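Long-range contacts in Crov588 (Cafeteriavirus, PDB 6NYR), which is of unknown function but folds as a circular leucine-rich-repeat solenoid built largely from FNIP repeats, a design often suited to binding other proteins: residues Q176-N181 with E202-N207; N197-E202 with F218-T223. One frame throughout, in Å; residues are numbered along the deposited sequence.

Interaction 1 (Q176-N181 with E202-N207); sequences QKITEN and ENVLPN
I178 and V204 meet between two successive coils of a leucine-rich-repeat solenoid built of FNIP repeats, where irregular loops that follow neighbouring strands stack on one another. The apolar part of the contact is small and buried. CG2 of I178 touches CG1 of V204 at 3.6 Å, the two branched side chains crossing obliquely. In V204 the branch CG1 stands anti to the backbone N (chi1 171°), which carries this methyl over to the isoleucine, while CG2 spreads toward the start of the T179-E180 peptide. CG1 of V204 also lies 3.5 Å from the carbonyl oxygen of I178. Beta-branched residues suit the place because each offers methyls close to its own backbone and so can pack closely where the two coils meet; the buried I178 also packs on F192, in the loop after strand 189-191.

Toward the surface E180 and N203 pack through mixed aliphatic and polar atoms. The extended side chain of E180 runs beside that of N203, both pointing the same way, with carboxylate and amide planes 29° apart. E180 CG rests 3.3 Å from N203 O, and E180 OE2 lies 3.5 Å from N203 CB, so aliphatic and polar parts touch along the flank of the pair. N203 itself sits in a left-handed backbone conformation (phi 60°), which asparagine tolerates better than most residues and which lets the chain turn before V204.

Between the two backbones the link is made by a water. It donates one hydrogen bond to T179 O and another to V204 O, satisfying carbonyls on both coils with one molecule; the two distances are 2.8 Å to T179 O and 2.7 Å to V204 O.

Interaction 2 (N197-E202 with F218-T223); sequences NQKITE and FNQQIT
Two torsions set up the polar network: N197 holds its CG anti to the backbone N (chi1 -172°), reaching across to the next coil, and Q220 bends at chi2 (-66°), which brings its amide between N197 and K199; its side chain crosses each of theirs at about a right angle. N197 OD1 then accepts two hydrogen bonds, from N219 N at 2.8 Å and from Q220 NE2 at 3.2 Å. The donors come from opposite faces of the carboxamide plane, each well out of it (about 55°), which pins the oxygen from both sides. The bond from NE2 is fairly straight, and N197 OD1 lies close to the amide plane of Q220.

The other end of the Q220 amide is used as well. K199 NZ donates to Q220 OE1 at 3.1 Å, and K199 CG packs 3.4 Å from the same oxygen, so the lysine lies against the amide with its aliphatic part as well as its ammonium. Glutamine suits this place because one flat group both gives and accepts.

On the inner side F218 turns a ring edge to Q198, with CE1 3.6 Å from Q198 O. F218 CE1 also makes a looser apolar contact with I200 CD1, 4.4 Å away. The buried F218 ring also stacks with F214. The N219-N197 bond is one rung of an asparagine ladder, a familiar LRR feature: N197 N donates to N175 OD1 and N241 N to N219 OD1. With backbone and side-chain donors converging on one asparagine oxygen, the contact probably helps to set the spacing of adjacent coils in loops outside the parallel strands.

In the fold
From the N terminus, the chain leaves strand 167-169, runs through 176-181 and passes strand 189-191 before reaching 197-202 and then 202-207. Interaction 1 closes the loop from 176-181 to 202-207. Interaction 2 opens at 197-202, before that loop is complete, and closes at 218-223 beyond strand 211-213, so the two cross rather than nest. E202 belongs to both, and their centres lie about 11 Å apart. They also touch directly: K177 packs on Q198 and K199, and L205 on I200. Together they join the loops following three successive parallel strands, coupling three neighbouring coils of the circular solenoid through the irregular loops that connect its strands.

Interaction 1 (Q176-N181 with E202-N207)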
ATOM      1  N   GLN A 176     -12.308 -31.766  12.015  1.00 42.99           N
ATOM      2  CA  GLN A 176     -12.645 -33.176  11.912  1.00 47.70           C
ATOM      3  C   GLN A 176     -11.482 -33.938  11.292  1.00 47.26           C
ATOM      4  O   GLN A 176     -10.729 -33.397  10.478  1.00 46.80           O
ATOM      5  CB  GLN A 176     -13.910 -33.411  11.072  1.00 46.55           C
ATOM      6  CG  GLN A 176     -15.183 -32.811  11.639  1.00 46.86           C
ATOM      7  CD  GLN A 176     -15.622 -33.467  12.935  1.00 46.24           C
ATOM      8  OE1 GLN A 176     -15.424 -34.669  13.143  1.00 45.27           O
ATOM      9  NE2 GLN A 176     -16.231 -32.679  13.813  1.00 44.95           N
ATOM     10  N   LYS A 177     -11.361 -35.210  11.669  1.00 48.41           N
ATOM     11  CA  LYS A 177     -10.302 -36.056  11.136  1.00 47.56           C
ATOM     12  C   LYS A 177     -10.439 -36.177   9.624  1.00 44.58           C
ATOM     13  O   LYS A 177     -11.546 -36.204   9.078  1.00 48.78           O
ATOM     14  CB  LYS A 177     -10.356 -37.434  11.798  1.00 54.72           C
ATOM     15  CG  LYS A 177      -9.249 -38.397  11.381  1.00 61.91           C
ATOM     16  CD  LYS A 177      -7.863 -37.819  11.622  1.00 67.50           C
ATOM     17  CE  LYS A 177      -6.770 -38.761  11.119  1.00 71.05           C
ATOM     18  NZ  LYS A 177      -6.491 -39.881  12.064  1.00 70.73           N
ATOM     19  N   ILE A 178      -9.294 -36.232   8.949  1.00 43.55           N
ATOM     20  CA  ILE A 178      -9.215 -36.484   7.515  1.00 48.08           C
ATOM     21  C   ILE A 178      -8.477 -37.799   7.320  1.00 50.91           C
ATOM     22  O   ILE A 178      -7.299 -37.913   7.683  1.00 49.31           O
ATOM     23  CB  ILE A 178      -8.509 -35.342   6.764  1.00 50.75           C
ATOM     24  CG1 ILE A 178      -9.374 -34.084   6.823  1.00 51.62           C
ATOM     25  CG2 ILE A 178      -8.197 -35.752   5.333  1.00 51.68           C
ATOM     26  CD1 ILE A 178      -8.704 -32.856   6.262  1.00 54.25           C
ATOM     27  N   THR A 179      -9.164 -38.788   6.745  1.00 54.81           N
ATOM     28  CA  THR A 179      -8.606 -40.123   6.620  1.00 53.91           C
ATOM     29  C   THR A 179      -8.203 -40.417   5.169  1.00 57.32           C
ATOM     30  O   THR A 179      -8.250 -39.548   4.290  1.00 54.95           O
ATOM     31  CB  THR A 179      -9.594 -41.187   7.117  1.00 49.69           C
ATOM     32  OG1 THR A 179     -10.760 -41.200   6.279  1.00 51.11           O
ATOM     33  CG2 THR A 179     -10.008 -40.922   8.554  1.00 48.71           C
ATOM     34  N   GLU A 180      -7.824 -41.671   4.928  1.00 61.77           N
ATOM     35  CA  GLU A 180      -7.268 -42.101   3.651  1.00 67.20           C
ATOM     36  C   GLU A 180      -8.289 -41.973   2.530  1.00 67.82           C
ATOM     37  O   GLU A 180      -9.470 -42.296   2.695  1.00 81.15           O
ATOM     38  CB  GLU A 180      -6.800 -43.554   3.806  1.00 73.74           C
ATOM     39  CG  GLU A 180      -5.691 -44.028   2.901  1.00 79.71           C
ATOM     40  CD  GLU A 180      -5.007 -45.280   3.463  1.00 84.86           C
ATOM     41  OE1 GLU A 180      -5.181 -45.568   4.666  1.00 85.71           O
ATOM     42  OE2 GLU A 180      -4.302 -45.972   2.701  1.00 87.71           O
ATOM     43  N   ASN A 181      -7.820 -41.477   1.384  1.00 71.22           N
ATOM     44  CA  ASN A 181      -8.599 -41.380   0.154  1.00 73.10           C
ATOM     45  C   ASN A 181      -9.756 -40.392   0.256  1.00 68.57           C
ATOM     46  O   ASN A 181     -10.730 -40.499  -0.500  1.00 68.97           O
ATOM     47  CB  ASN A 181      -9.132 -42.751  -0.280  1.00 75.79           C
ATOM     48  CG  ASN A 181      -8.033 -43.784  -0.429  1.00 77.55           C
ATOM     49  OD1 ASN A 181      -7.846 -44.627   0.445  1.00 80.65           O
ATOM     50  ND2 ASN A 181      -7.295 -43.718  -1.533  1.00 74.61           N
ATOM     51  N   GLU A 202      -0.147 -41.279   7.135  1.00 66.49           N
ATOM     52  CA  GLU A 202       0.324 -41.598   5.796  1.00 69.38           C
ATOM     53  C   GLU A 202      -0.847 -41.843   4.853  1.00 64.44           C
ATOM     54  O   GLU A 202      -1.943 -42.223   5.269  1.00 62.21           O
ATOM     55  CB  GLU A 202       1.225 -42.833   5.839  1.00 78.28           C
ATOM     56  CG  GLU A 202       2.381 -42.711   6.822  1.00 82.09           C
ATOM     57  CD  GLU A 202       3.215 -43.977   6.911  1.00 84.51           C
ATOM     58  OE1 GLU A 202       3.090 -44.842   6.016  1.00 84.16           O
ATOM     59  OE2 GLU A 202       3.995 -44.100   7.879  1.00 84.58           O
ATOM     60  N   ASN A 203      -0.598 -41.625   3.564  1.00 64.80           N
ATOM     61  CA  ASN A 203      -1.577 -41.872   2.511  1.00 67.17           C
ATOM     62  C   ASN A 203      -2.839 -41.036   2.684  1.00 63.78           C
ATOM     63  O   ASN A 203      -3.902 -41.391   2.163  1.00 64.86           O
ATOM     64  CB  ASN A 203      -1.945 -43.359   2.442  1.00 72.17           C
ATOM     65  CG  ASN A 203      -0.751 -44.242   2.144  1.00 77.39           C
ATOM     66  OD1 ASN A 203       0.053 -43.941   1.261  1.00 78.44           O
ATOM     67  ND2 ASN A 203      -0.624 -45.337   2.885  1.00 80.76           N
ATOM     68  N   VAL A 204      -2.738 -39.931   3.412  1.00 59.65           N
ATOM     69  CA  VAL A 204      -3.831 -38.983   3.550  1.00 56.36           C
ATOM     70  C   VAL A 204      -3.645 -37.779   2.637  1.00 56.05           C
ATOM     71  O   VAL A 204      -4.593 -37.337   1.990  1.00 56.63           O
ATOM     72  CB  VAL A 204      -3.967 -38.548   5.026  1.00 55.48           C
ATOM     73  CG1 VAL A 204      -4.955 -37.408   5.160  1.00 53.61           C
ATOM     74  CG2 VAL A 204      -4.384 -39.735   5.890  1.00 56.21           C
ATOM     75  N   LEU A 205      -2.440 -37.233   2.582  1.00 56.88           N
ATOM     76  CA  LEU A 205      -2.147 -36.124   1.678  1.00 57.82           C
ATOM     77  C   LEU A 205      -1.850 -36.661   0.283  1.00 60.30           C
ATOM     78  O   LEU A 205      -1.028 -37.572   0.138  1.00 61.24           O
ATOM     79  CB  LEU A 205      -0.973 -35.306   2.201  1.00 53.30           C
ATOM     80  CG  LEU A 205      -1.234 -34.601   3.537  1.00 49.15           C
ATOM     81  CD1 LEU A 205       0.017 -33.891   4.026  1.00 49.95           C
ATOM     82  CD2 LEU A 205      -2.405 -33.637   3.424  1.00 46.17           C
ATOM     83  N   PRO A 206      -2.502 -36.138  -0.755  1.00 60.95           N
ATOM     84  CA  PRO A 206      -2.340 -36.718  -2.092  1.00 61.87           C
ATOM     85  C   PRO A 206      -0.982 -36.404  -2.701  1.00 59.64           C
ATOM     86  O   PRO A 206      -0.261 -35.499  -2.277  1.00 55.57           O
ATOM     87  CB  PRO A 206      -3.475 -36.077  -2.902  1.00 61.34           C
ATOM     88  CG  PRO A 206      -3.721 -34.769  -2.221  1.00 60.92           C
ATOM     89  CD  PRO A 206      -3.431 -34.989  -0.753  1.00 59.80           C
ATOM     90  N   ASN A 207      -0.659 -37.172  -3.744  1.00 65.39           N
ATOM     91  CA  ASN A 207       0.631 -37.104  -4.416  1.00 67.69           C
ATOM     92  C   ASN A 207       0.819 -35.846  -5.242  1.00 62.30           C
ATOM     93  O   ASN A 207       1.871 -35.692  -5.873  1.00 63.12           O
ATOM     94  CB  ASN A 207       0.778 -38.310  -5.348  1.00 73.32           C
ATOM     95  CG  ASN A 207      -0.135 -38.212  -6.572  1.00 77.54           C
ATOM     96  OD1 ASN A 207      -1.120 -37.464  -6.569  1.00 75.62           O
ATOM     97  ND2 ASN A 207       0.194 -38.959  -7.622  1.00 81.27           N
TER
HETATM   98  O   HOH W   1      -7.132 -38.357   2.058  1.00 44.34           O

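Interaction 2 (N197-E202 with F218-T223)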
ATOM      1  N   ASN A 197      -6.959 -29.279  14.474  1.00 47.24           N
ATOM      2  CA  ASN A 197      -5.871 -29.829  15.282  1.00 47.60           C
ATOM      3  C   ASN A 197      -6.083 -31.346  15.333  1.00 46.34           C
ATOM      4  O   ASN A 197      -6.358 -31.938  16.369  1.00 43.87           O
ATOM      5  CB  ASN A 197      -5.832 -29.210  16.679  1.00 48.45           C
ATOM      6  CG  ASN A 197      -4.601 -29.624  17.461  1.00 48.57           C
ATOM      7  OD1 ASN A 197      -3.620 -30.108  16.890  1.00 48.73           O
ATOM      8  ND2 ASN A 197      -4.642 -29.434  18.773  1.00 48.61           N
ATOM      9  N   GLN A 198      -5.954 -31.979  14.173  1.00 49.18           N
ATOM     10  CA  GLN A 198      -6.225 -33.399  13.986  1.00 50.15           C
ATOM     11  C   GLN A 198      -4.985 -34.060  13.399  1.00 52.47           C
ATOM     12  O   GLN A 198      -4.273 -33.458  12.588  1.00 54.04           O
ATOM     13  CB  GLN A 198      -7.434 -33.578  13.059  1.00 49.27           C
ATOM     14  CG  GLN A 198      -8.550 -34.481  13.571  1.00 49.77           C
ATOM     15  CD  GLN A 198      -8.846 -34.313  15.047  1.00 52.63           C
ATOM     16  OE1 GLN A 198      -8.647 -35.243  15.831  1.00 57.87           O
ATOM     17  NE2 GLN A 198      -9.312 -33.134  15.438  1.00 50.64           N
ATOM     18  N   LYS A 199      -4.718 -35.292  13.824  1.00 54.24           N
ATOM     19  CA  LYS A 199      -3.577 -36.025  13.297  1.00 54.82           C
ATOM     20  C   LYS A 199      -3.693 -36.188  11.786  1.00 53.19           C
ATOM     21  O   LYS A 199      -4.791 -36.283  11.227  1.00 51.74           O
ATOM     22  CB  LYS A 199      -3.460 -37.397  13.959  1.00 61.80           C
ATOM     23  CG  LYS A 199      -2.858 -37.394  15.361  1.00 67.10           C
ATOM     24  CD  LYS A 199      -3.071 -38.747  16.042  1.00 69.91           C
ATOM     25  CE  LYS A 199      -2.237 -38.895  17.309  1.00 71.88           C
ATOM     26  NZ  LYS A 199      -2.409 -37.777  18.276  1.00 72.22           N
ATOM     27  N   ILE A 200      -2.540 -36.181  11.122  1.00 52.04           N
ATOM     28  CA  ILE A 200      -2.440 -36.468   9.696  1.00 54.34           C
ATOM     29  C   ILE A 200      -1.493 -37.645   9.535  1.00 55.25           C
ATOM     30  O   ILE A 200      -0.315 -37.554   9.902  1.00 53.65           O
ATOM     31  CB  ILE A 200      -1.955 -35.252   8.889  1.00 52.89           C
ATOM     32  CG1 ILE A 200      -2.968 -34.119   9.036  1.00 52.42           C
ATOM     33  CG2 ILE A 200      -1.755 -35.627   7.430  1.00 52.73           C
ATOM     34  CD1 ILE A 200      -2.670 -32.902   8.194  1.00 52.80           C
ATOM     35  N   THR A 201      -2.006 -38.749   9.002  1.00 58.68           N
ATOM     36  CA  THR A 201      -1.226 -39.966   8.856  1.00 60.54           C
ATOM     37  C   THR A 201      -0.812 -40.157   7.397  1.00 62.21           C
ATOM     38  O   THR A 201      -1.080 -39.327   6.526  1.00 59.15           O
ATOM     39  CB  THR A 201      -2.019 -41.177   9.353  1.00 60.25           C
ATOM     40  OG1 THR A 201      -3.198 -41.336   8.556  1.00 60.76           O
ATOM     41  CG2 THR A 201      -2.417 -40.998  10.809  1.00 61.17           C
ATOM     42  N   GLU A 202      -0.147 -41.279   7.135  1.00 66.49           N
ATOM     43  CA  GLU A 202       0.324 -41.598   5.796  1.00 69.38           C
ATOM     44  C   GLU A 202      -0.847 -41.843   4.853  1.00 64.44           C
ATOM     45  O   GLU A 202      -1.943 -42.223   5.269  1.00 62.21           O
ATOM     46  CB  GLU A 202       1.225 -42.833   5.839  1.00 78.28           C
ATOM     47  CG  GLU A 202       2.381 -42.711   6.822  1.00 82.09           C
ATOM     48  CD  GLU A 202       3.215 -43.977   6.911  1.00 84.51           C
ATOM     49  OE1 GLU A 202       3.090 -44.842   6.016  1.00 84.16           O
ATOM     50  OE2 GLU A 202       3.995 -44.100   7.879  1.00 84.58           O
ATOM     51  N   PHE A 218      -3.296 -26.001  15.064  1.00 39.64           N
ATOM     52  CA  PHE A 218      -2.690 -27.255  14.643  1.00 41.74           C
ATOM     53  C   PHE A 218      -1.396 -27.502  15.410  1.00 42.83           C
ATOM     54  O   PHE A 218      -0.481 -26.671  15.390  1.00 40.64           O
ATOM     55  CB  PHE A 218      -2.394 -27.267  13.150  1.00 41.38           C
ATOM     56  CG  PHE A 218      -1.742 -28.544  12.691  1.00 41.70           C
ATOM     57  CD1 PHE A 218      -2.503 -29.681  12.455  1.00 43.54           C
ATOM     58  CD2 PHE A 218      -0.371 -28.616  12.524  1.00 42.29           C
ATOM     59  CE1 PHE A 218      -1.907 -30.856  12.043  1.00 44.14           C
ATOM     60  CE2 PHE A 218       0.231 -29.790  12.112  1.00 44.73           C
ATOM     61  CZ  PHE A 218      -0.539 -30.910  11.873  1.00 45.82           C
ATOM     62  N   ASN A 219      -1.314 -28.653  16.077  1.00 46.01           N
ATOM     63  CA  ASN A 219      -0.110 -28.998  16.824  1.00 46.23           C
ATOM     64  C   ASN A 219       0.015 -30.508  16.983  1.00 46.57           C
ATOM     65  O   ASN A 219       0.043 -31.021  18.106  1.00 49.04           O
ATOM     66  CB  ASN A 219      -0.111 -28.321  18.196  1.00 45.83           C
ATOM     67  CG  ASN A 219       1.244 -28.390  18.875  1.00 46.19           C
ATOM     68  OD1 ASN A 219       2.261 -28.646  18.230  1.00 45.91           O
ATOM     69  ND2 ASN A 219       1.266 -28.149  20.175  1.00 47.26           N
ATOM     70  N   GLN A 220       0.096 -31.221  15.863  1.00 46.79           N
ATOM     71  CA  GLN A 220       0.304 -32.661  15.854  1.00 50.36           C
ATOM     72  C   GLN A 220       1.629 -32.960  15.172  1.00 51.68           C
ATOM     73  O   GLN A 220       2.070 -32.211  14.295  1.00 54.85           O
ATOM     74  CB  GLN A 220      -0.823 -33.388  15.112  1.00 49.35           C
ATOM     75  CG  GLN A 220      -2.201 -33.181  15.702  1.00 48.24           C
ATOM     76  CD  GLN A 220      -2.346 -33.795  17.079  1.00 49.89           C
ATOM     77  OE1 GLN A 220      -1.845 -34.889  17.344  1.00 50.87           O
ATOM     78  NE2 GLN A 220      -3.032 -33.086  17.969  1.00 48.99           N
ATOM     79  N   GLN A 221       2.263 -34.058  15.571  1.00 55.45           N
ATOM     80  CA  GLN A 221       3.516 -34.426  14.931  1.00 59.88           C
ATOM     81  C   GLN A 221       3.318 -34.761  13.459  1.00 53.58           C
ATOM     82  O   GLN A 221       2.262 -35.237  13.036  1.00 54.00           O
ATOM     83  CB  GLN A 221       4.208 -35.597  15.625  1.00 68.43           C
ATOM     84  CG  GLN A 221       4.780 -35.212  16.943  1.00 76.95           C
ATOM     85  CD  GLN A 221       5.881 -36.151  17.397  1.00 83.30           C
ATOM     86  OE1 GLN A 221       6.023 -37.267  16.897  1.00 84.29           O
ATOM     87  NE2 GLN A 221       6.776 -35.621  18.220  1.00 85.49           N
ATOM     88  N   ILE A 222       4.365 -34.511  12.679  1.00 51.81           N
ATOM     89  CA  ILE A 222       4.431 -34.906  11.278  1.00 55.40           C
ATOM     90  C   ILE A 222       5.476 -36.008  11.158  1.00 53.84           C
ATOM     91  O   ILE A 222       6.665 -35.775  11.400  1.00 52.87           O
ATOM     92  CB  ILE A 222       4.771 -33.719  10.364  1.00 54.63           C
ATOM     93  CG1 ILE A 222       3.797 -32.571  10.616  1.00 53.20           C
ATOM     94  CG2 ILE A 222       4.722 -34.148   8.901  1.00 57.74           C
ATOM     95  CD1 ILE A 222       2.362 -32.898  10.272  1.00 53.28           C
ATOM     96  N   THR A 223       5.026 -37.203  10.791  1.00 56.91           N
ATOM     97  CA  THR A 223       5.838 -38.408  10.727  1.00 57.73           C
ATOM     98  C   THR A 223       6.371 -38.603   9.310  1.00 61.48           C
ATOM     99  O   THR A 223       5.969 -37.922   8.366  1.00 61.20           O
ATOM    100  CB  THR A 223       4.975 -39.596  11.169  1.00 56.94           C
ATOM    101  OG1 THR A 223       4.803 -39.562  12.598  1.00 55.87           O
ATOM    102  CG2 THR A 223       5.548 -40.945  10.757  1.00 60.26           C
TER